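Local atomic coordinates of putative phosphoglycolate phosphatase (Lactobacillus delbrueckii, PDB entry 2HI0), a protein that probably hydrolyses the phosphate ester of 2-phosphoglycolate, as a member of the haloacid dehalogenase-like (HAD) hydrolase family that holds a sodium ion in this crystal. Residues 186-191 with 235-240; 204-209 with 231-236; 7-12 with 116-121. All coordinates share one frame; numbering follows the deposited sequence.

Interaction 1: residues 186-191 with 235-240; sequences VYIGDS and EAILGE. With NA (sodium ion), chain C.
Ile-188 meets Ile-237 through a strained-looking side chain: its chi2 of 104° lies away from the usual staggered values and turns CD1 across the sheet toward Ala-7. CD1 still just meets CD1 of Ile-237 at 4.1 Å, the side chains crossing at about a right angle. Within 235-240, Ile-237 is the one residue that touches the strand. Its CB does not aim at the strand, but CG1 lies beside the backbone N, anti to the carbonyl carbon (chi1 -68°), and an extended chi2 carries CD1 inward. One bond back along the same side chain, CG1 of Ile-237 lies 4.3 Å from CG1 of Val-186, so a single isoleucine spans two strand residues on the same face of the sheet. Ile-237 also packs on Phe-9 of the neighbouring strand, and Ile-206 flanks Val-186 from the other neighbour.

Just past the strand the character changes. Asp-190 binds the sodium ion through OD1 at 2.3 Å, while its OD2 accepts a hydrogen bond from the backbone N of Phe-212; Asp-10 and Asp-12 complete the protein ligands. Between the segments there is only aliphatic contact, all of it buried. Its chemistry implies cohesion by dispersion and exclusion of water, with the C-terminal helix closing a greasy layer over a strand whose polar work is done at the metal-binding end.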
# COMPACT_ATOMS: atom_id res chain seq x y z
N VAL A 186 13.60 -2.50 -8.35
CA VAL A 186 13.10 -1.20 -7.91
C VAL A 186 11.71 -1.41 -7.25
O VAL A 186 10.95 -2.27 -7.65
CB VAL A 186 13.06 -0.17 -9.08
CG1 VAL A 186 12.10 -0.63 -10.18
CG2 VAL A 186 12.71 1.24 -8.59
N TYR A 187 11.47 -0.65 -6.20
CA TYR A 187 10.19 -0.70 -5.49
C TYR A 187 9.44 0.57 -5.86
O TYR A 187 10.01 1.65 -5.88
CB TYR A 187 10.40 -0.80 -3.97
CG TYR A 187 9.14 -1.23 -3.26
CD1 TYR A 187 8.79 -2.57 -3.09
CD2 TYR A 187 8.22 -0.27 -2.90
CE1 TYR A 187 7.56 -2.92 -2.51
CE2 TYR A 187 7.00 -0.62 -2.31
CZ TYR A 187 6.68 -1.94 -2.12
OH TYR A 187 5.44 -2.25 -1.56
N ILE A 188 8.15 0.45 -6.11
CA ILE A 188 7.31 1.57 -6.59
C ILE A 188 6.15 1.72 -5.62
O ILE A 188 5.42 0.77 -5.37
CB ILE A 188 6.76 1.31 -7.97
CG1 ILE A 188 7.89 1.03 -8.99
CG2 ILE A 188 5.84 2.49 -8.39
CD1 ILE A 188 7.98 -0.43 -9.34
N GLY A 189 5.97 2.91 -5.07
CA GLY A 189 4.83 3.10 -4.16
C GLY A 189 4.47 4.57 -3.92
O GLY A 189 5.14 5.46 -4.44
N ASP A 190 3.41 4.81 -3.15
CA ASP A 190 2.88 6.15 -2.97
C ASP A 190 3.08 6.74 -1.57
O ASP A 190 2.56 7.82 -1.29
CB ASP A 190 1.37 6.12 -3.27
CG ASP A 190 0.60 5.25 -2.26
OD1 ASP A 190 1.14 4.20 -1.85
OD2 ASP A 190 -0.54 5.59 -1.85
N SER A 191 3.81 6.06 -0.70
CA SER A 191 3.91 6.51 0.68
C SER A 191 5.33 6.43 1.25
O SER A 191 6.27 5.87 0.65
CB SER A 191 2.96 5.69 1.55
OG SER A 191 3.56 4.46 1.95
N GLU A 235 9.09 4.98 -18.05
CA GLU A 235 10.40 5.54 -18.37
C GLU A 235 11.38 5.44 -17.20
O GLU A 235 12.56 5.13 -17.39
CB GLU A 235 10.24 6.98 -18.86
CG GLU A 235 9.45 7.06 -20.16
CD GLU A 235 9.13 8.48 -20.58
OE1 GLU A 235 9.73 9.42 -20.01
OE2 GLU A 235 8.29 8.64 -21.49
N ALA A 236 10.88 5.66 -15.98
CA ALA A 236 11.70 5.57 -14.76
C ALA A 236 12.18 4.14 -14.55
O ALA A 236 13.36 3.90 -14.18
CB ALA A 236 10.94 6.04 -13.55
N ILE A 237 11.31 3.17 -14.80
CA ILE A 237 11.67 1.77 -14.58
C ILE A 237 12.68 1.33 -15.65
O ILE A 237 13.59 0.57 -15.34
CB ILE A 237 10.42 0.84 -14.52
CG1 ILE A 237 9.59 1.12 -13.27
CG2 ILE A 237 10.84 -0.65 -14.57
CD1 ILE A 237 8.17 0.61 -13.31
N LEU A 238 12.54 1.82 -16.89
CA LEU A 238 13.39 1.41 -18.02
C LEU A 238 14.67 2.25 -18.11
O LEU A 238 15.60 1.89 -18.82
CB LEU A 238 12.60 1.48 -19.35
CG LEU A 238 11.41 0.51 -19.44
CD1 LEU A 238 10.62 0.77 -20.75
CD2 LEU A 238 11.83 -0.95 -19.30
N GLY A 239 14.72 3.34 -17.35
CA GLY A 239 15.84 4.27 -17.39
C GLY A 239 15.91 5.11 -18.65
O GLY A 239 16.97 5.68 -18.98
N GLU A 240 14.80 5.18 -19.37
CA GLU A 240 14.70 6.01 -20.56
C GLU A 240 14.26 7.44 -20.16
O GLU A 240 14.44 8.43 -20.89
CB GLU A 240 13.80 5.36 -21.63
CG GLU A 240 12.48 4.79 -21.17
OXT GLU A 240 13.72 7.67 -19.06
NA NA C . 0.11 2.40 -0.76
O HOH W 1 2.09 2.76 1.03

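Interaction 2: residues 204-209 with 231-236; sequences DEIAVN and EKLEEA. With EDO (1,2-ethanediol), chain K.
Ile-206 reaches the helix with two separate branches. With CG1 beside the backbone N and anti to the carbonyl carbon (chi1 -63°), the extended arm brings CD1 to 3.6 Å from CB of Ala-236, while the CG2 methyl, on the other branch, lies 3.7 Å from CD1 of Leu-233. One side chain thus meets two helix residues, Ala-236 with the end of its arm and Leu-233 with its branch methyl. Leu-233 does not start out facing the strand; CG stands opposite the backbone N (chi1 174°), and this swings both methyls over the sheet. CD1 takes Ile-206 and CD2 takes Val-208, whose CG1 is 4.2 Å away, and the leucine crosses both partners at a slant. The segments run antiparallel, their axes 10.0 Å apart, in a helix-on-sheet layer of the HAD core. Val-227 of the next strand and Ile-188 of the previous one also touch Leu-233, widening the apolar patch.

On the helix surface away from this patch, Lys-232 NZ forms a salt bridge of 3.1 Å with OE2 of Glu-235, meeting it on the syn side but 34° out of the carboxylate plane. The extended Glu-234 takes a 2.6 Å hydrogen bond at OE1 from O2 of a 1,2-ethanediol, and a second from Asn-121 ND2. The chemistry implies an amphipathic helix: branched hydrocarbon holds its inner side to the sheet, while Lys-232 and Glu-235 pair their charges away from it.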
# COMPACT_ATOMS: atom_id res chain seq x y z
N ASP A 204 16.50 0.45 -4.88
CA ASP A 204 16.01 1.76 -5.29
C ASP A 204 14.49 1.83 -5.17
O ASP A 204 13.78 0.82 -5.13
CB ASP A 204 16.39 2.02 -6.78
CG ASP A 204 17.89 2.15 -7.02
OD1 ASP A 204 18.67 2.22 -6.06
OD2 ASP A 204 18.33 2.20 -8.20
N GLU A 205 14.00 3.06 -5.18
CA GLU A 205 12.55 3.35 -5.06
C GLU A 205 12.10 4.47 -5.99
O GLU A 205 12.82 5.45 -6.21
CB GLU A 205 12.17 3.69 -3.59
CG GLU A 205 10.71 3.47 -3.21
CD GLU A 205 9.81 4.73 -3.17
OE1 GLU A 205 10.23 5.88 -3.48
OE2 GLU A 205 8.62 4.53 -2.77
N ILE A 206 10.92 4.30 -6.56
CA ILE A 206 10.25 5.32 -7.34
C ILE A 206 8.93 5.60 -6.61
O ILE A 206 8.22 4.64 -6.17
CB ILE A 206 9.97 4.81 -8.78
CG1 ILE A 206 11.27 4.52 -9.52
CG2 ILE A 206 9.07 5.79 -9.54
CD1 ILE A 206 11.04 3.66 -10.80
N ALA A 207 8.64 6.89 -6.42
CA ALA A 207 7.40 7.32 -5.78
C ALA A 207 6.41 7.84 -6.83
O ALA A 207 6.80 8.48 -7.79
CB ALA A 207 7.69 8.43 -4.69
N VAL A 208 5.13 7.55 -6.65
CA VAL A 208 4.07 8.01 -7.55
C VAL A 208 3.24 9.07 -6.79
O VAL A 208 3.11 8.99 -5.58
CB VAL A 208 3.19 6.81 -8.07
CG1 VAL A 208 4.14 5.75 -8.65
CG2 VAL A 208 2.25 6.21 -6.98
N ASN A 209 2.70 10.03 -7.53
CA ASN A 209 1.97 11.15 -6.89
C ASN A 209 0.43 10.98 -6.93
O ASN A 209 -0.31 11.88 -6.53
CB ASN A 209 2.38 12.49 -7.51
CG ASN A 209 1.58 12.83 -8.77
OD1 ASN A 209 1.16 11.95 -9.50
ND2 ASN A 209 1.35 14.11 -8.99
N GLU A 231 3.13 6.54 -17.92
CA GLU A 231 4.16 6.60 -18.96
C GLU A 231 5.50 7.01 -18.36
O GLU A 231 6.52 6.42 -18.68
CB GLU A 231 3.79 7.58 -20.07
CG GLU A 231 4.91 7.81 -21.05
N LYS A 232 5.49 8.03 -17.50
CA LYS A 232 6.70 8.47 -16.82
C LYS A 232 7.26 7.41 -15.87
O LYS A 232 8.46 7.23 -15.77
CB LYS A 232 6.48 9.80 -16.11
CG LYS A 232 6.29 11.01 -17.07
CD LYS A 232 7.13 10.86 -18.39
CE LYS A 232 6.71 11.84 -19.50
NZ LYS A 232 6.72 11.20 -20.88
N LEU A 233 6.38 6.67 -15.26
CA LEU A 233 6.76 5.55 -14.40
C LEU A 233 7.43 4.48 -15.24
O LEU A 233 8.49 3.96 -14.83
CB LEU A 233 5.54 5.00 -13.64
CG LEU A 233 5.74 3.73 -12.82
CD1 LEU A 233 6.91 3.92 -11.85
CD2 LEU A 233 4.45 3.37 -12.08
N GLU A 234 6.87 4.17 -16.43
CA GLU A 234 7.54 3.23 -17.35
C GLU A 234 8.97 3.71 -17.70
O GLU A 234 9.96 2.95 -17.66
CB GLU A 234 6.72 3.08 -18.65
CG GLU A 234 7.26 2.01 -19.60
CD GLU A 234 6.40 1.75 -20.83
OE1 GLU A 234 5.15 1.77 -20.73
OE2 GLU A 234 6.99 1.47 -21.88
N GLU A 235 9.09 4.98 -18.05
CA GLU A 235 10.40 5.54 -18.37
C GLU A 235 11.38 5.44 -17.20
O GLU A 235 12.56 5.13 -17.39
CB GLU A 235 10.24 6.98 -18.86
CG GLU A 235 9.45 7.06 -20.16
CD GLU A 235 9.13 8.48 -20.58
OE1 GLU A 235 9.73 9.42 -20.01
OE2 GLU A 235 8.29 8.64 -21.49
N ALA A 236 10.88 5.66 -15.98
CA ALA A 236 11.70 5.57 -14.76
C ALA A 236 12.18 4.14 -14.55
O ALA A 236 13.36 3.90 -14.18
CB ALA A 236 10.94 6.04 -13.55
C1 EDO K . 0.99 3.92 -19.92
O1 EDO K . 0.55 4.15 -21.27
C2 EDO K . 2.19 2.98 -19.96
O2 EDO K . 3.34 3.63 -20.51

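Interaction 3: residues 7-12 with 116-121; sequences AIFDMD and LDLMKN. With NA (sodium ion), chain C.
Phe-9 and Met-119 form a CH-pi and Met-aromatic contact under the Rossmann-like parallel sheet of the HAD fold, where strand 6-9 packs on helix 115-124. The CE methyl of Met-119, a selenomethionine in this crystal, sits over the middle of one ring face, 3.5 Å from the Phe-9 centroid and 10° off the ring normal. Its SE follows obliquely, 4.2 Å from that centroid. The Met-119 chain bends at chi2 (-49°) and then runs extended, which curls a side chain that leaves the helix on a different heading back over the aromatic ring. Leu-118, the preceding residue, adds its CD2 at 4.1 Å from CE2 of Phe-9, approaching obliquely. Strand and helix side chains come from opposite directions, so ring and methyls interpose between the two backbones.

A second shell surrounds these groups. Ile-15 touches both Phe-9 and Met-119, Leu-129 of strand 128-133 supports Met-119, and Ile-188 and Ile-237 lie against the ring. An alanine at Phe-9 is likely to open a gap between sheet and helix, leaving the Met-119 methyl without its ring face and less tightly held.

Further out, the chain leaves the strand at the metal site. Asp-10, Asp-12 and Thr-14 fit the DxDx(T/V) signature of HAD hydrolases, and the residue directly after Phe-9 is the first of these aspartates. Lys-165 pairs with Asp-10 OD1 and Lys-135 with Asp-12 OD1, which probably offsets the gathered negative charge. Asp-190 and a water, its O 2.7 Å from the sodium ion, add to the two ligands from 7-12. Asp-10 binds that sodium through OD2 at 2.1 Å, whereas Asp-12 offers its main-chain O, 2.5 Å from the ion.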
# COMPACT_ATOMS: atom_id res chain seq x y z
N ALA A 7 10.42 -5.15 -11.06
CA ALA A 7 9.70 -3.96 -10.55
C ALA A 7 8.66 -4.51 -9.59
O ALA A 7 7.85 -5.35 -9.96
CB ALA A 7 9.00 -3.15 -11.69
N ILE A 8 8.78 -4.07 -8.34
CA ILE A 8 7.97 -4.53 -7.21
C ILE A 8 7.09 -3.36 -6.81
O ILE A 8 7.61 -2.29 -6.42
CB ILE A 8 8.86 -4.98 -6.05
CG1 ILE A 8 9.87 -6.02 -6.50
CG2 ILE A 8 8.00 -5.55 -4.92
CD1 ILE A 8 10.93 -6.30 -5.36
N PHE A 9 5.77 -3.55 -6.92
CA PHE A 9 4.79 -2.49 -6.72
C PHE A 9 4.01 -2.69 -5.41
O PHE A 9 3.59 -3.81 -5.06
CB PHE A 9 3.73 -2.49 -7.81
CG PHE A 9 4.27 -2.22 -9.19
CD1 PHE A 9 4.88 -3.23 -9.92
CD2 PHE A 9 4.23 -0.95 -9.72
CE1 PHE A 9 5.37 -2.97 -11.18
CE2 PHE A 9 4.72 -0.72 -11.00
CZ PHE A 9 5.29 -1.73 -11.70
N ASP A 10 3.79 -1.59 -4.72
CA ASP A 10 2.69 -1.52 -3.73
C ASP A 10 1.34 -1.55 -4.50
O ASP A 10 1.30 -1.37 -5.73
CB ASP A 10 2.79 -0.24 -2.92
CG ASP A 10 1.85 -0.23 -1.73
OD1 ASP A 10 1.52 -1.29 -1.14
OD2 ASP A 10 1.40 0.88 -1.40
N MSE A 11 0.25 -1.86 -3.82
CA MSE A 11 -1.07 -1.96 -4.45
C MSE A 11 -1.87 -0.66 -4.27
O MSE A 11 -2.15 0.03 -5.28
CB MSE A 11 -1.84 -3.17 -3.90
CG MSE A 11 -3.24 -3.24 -4.39
SE MSE A 11 -3.99 -4.98 -4.12
CE MSE A 11 -3.37 -6.00 -5.64
N ASP A 12 -2.23 -0.34 -3.01
CA ASP A 12 -3.09 0.81 -2.70
C ASP A 12 -2.46 2.11 -3.15
O ASP A 12 -1.31 2.37 -2.82
CB ASP A 12 -3.36 0.93 -1.20
CG ASP A 12 -4.24 -0.14 -0.67
OD1 ASP A 12 -5.40 -0.25 -1.06
OD2 ASP A 12 -3.77 -0.88 0.22
N LEU A 116 -2.60 -0.85 -16.62
CA LEU A 116 -2.69 -2.06 -17.47
C LEU A 116 -1.69 -2.00 -18.66
O LEU A 116 -0.98 -2.98 -18.95
CB LEU A 116 -4.13 -2.31 -17.92
CG LEU A 116 -5.10 -2.71 -16.81
CD1 LEU A 116 -6.54 -2.85 -17.32
CD2 LEU A 116 -4.65 -4.00 -16.11
N ASP A 117 -1.60 -0.84 -19.31
CA ASP A 117 -0.65 -0.67 -20.39
C ASP A 117 0.80 -0.77 -19.86
O ASP A 117 1.65 -1.37 -20.49
CB ASP A 117 -0.79 0.70 -21.09
CG ASP A 117 -2.08 0.85 -21.95
OD1 ASP A 117 -2.77 -0.13 -22.28
OD2 ASP A 117 -2.40 2.01 -22.30
N LEU A 118 1.07 -0.16 -18.72
CA LEU A 118 2.39 -0.25 -18.11
C LEU A 118 2.83 -1.68 -17.91
O LEU A 118 3.96 -2.05 -18.24
CB LEU A 118 2.39 0.51 -16.77
CG LEU A 118 3.63 0.44 -15.83
CD1 LEU A 118 4.84 1.11 -16.42
CD2 LEU A 118 3.27 1.03 -14.42
N MSE A 119 1.96 -2.48 -17.33
CA MSE A 119 2.30 -3.90 -17.05
C MSE A 119 2.57 -4.71 -18.32
O MSE A 119 3.54 -5.49 -18.40
CB MSE A 119 1.24 -4.58 -16.15
CG MSE A 119 1.05 -3.88 -14.78
SE MSE A 119 2.69 -3.47 -13.80
CE MSE A 119 1.91 -2.46 -12.33
N LYS A 120 1.74 -4.51 -19.32
CA LYS A 120 1.92 -5.15 -20.62
C LYS A 120 3.27 -4.77 -21.21
O LYS A 120 4.00 -5.63 -21.73
CB LYS A 120 0.77 -4.72 -21.54
CG LYS A 120 0.80 -5.28 -22.95
CD LYS A 120 -0.51 -4.94 -23.70
N ASN A 121 3.59 -3.47 -21.15
CA ASN A 121 4.78 -2.95 -21.79
C ASN A 121 6.01 -3.44 -21.05
O ASN A 121 7.02 -3.81 -21.67
CB ASN A 121 4.79 -1.42 -21.79
CG ASN A 121 3.75 -0.81 -22.75
OD1 ASN A 121 3.14 -1.51 -23.57
ND2 ASN A 121 3.52 0.50 -22.61
NA NA C . 0.11 2.40 -0.76
O HOH W 1 2.09 2.76 1.03

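In the fold
The three contacts lie on the same side of the chain's centre and all reach one parallel sheet, in which strand 185-189 runs between 6-9 and 204-208. Interactions 1 and 2 have centres about 3 Å apart and share helix 230-238; interaction 3 is about 10 Å from each and uses helix 115-124. Along the chain interaction 3 closes first; 186-191 then comes before 204-209, and both pair with the C-terminal helix. The two helices meet where Leu-118 packs on Leu-233 and Asn-121 ND2 bonds to Glu-234 OE1. Together they form a continuous apolar layer beneath three adjacent strands, two of which lead into the sodium site.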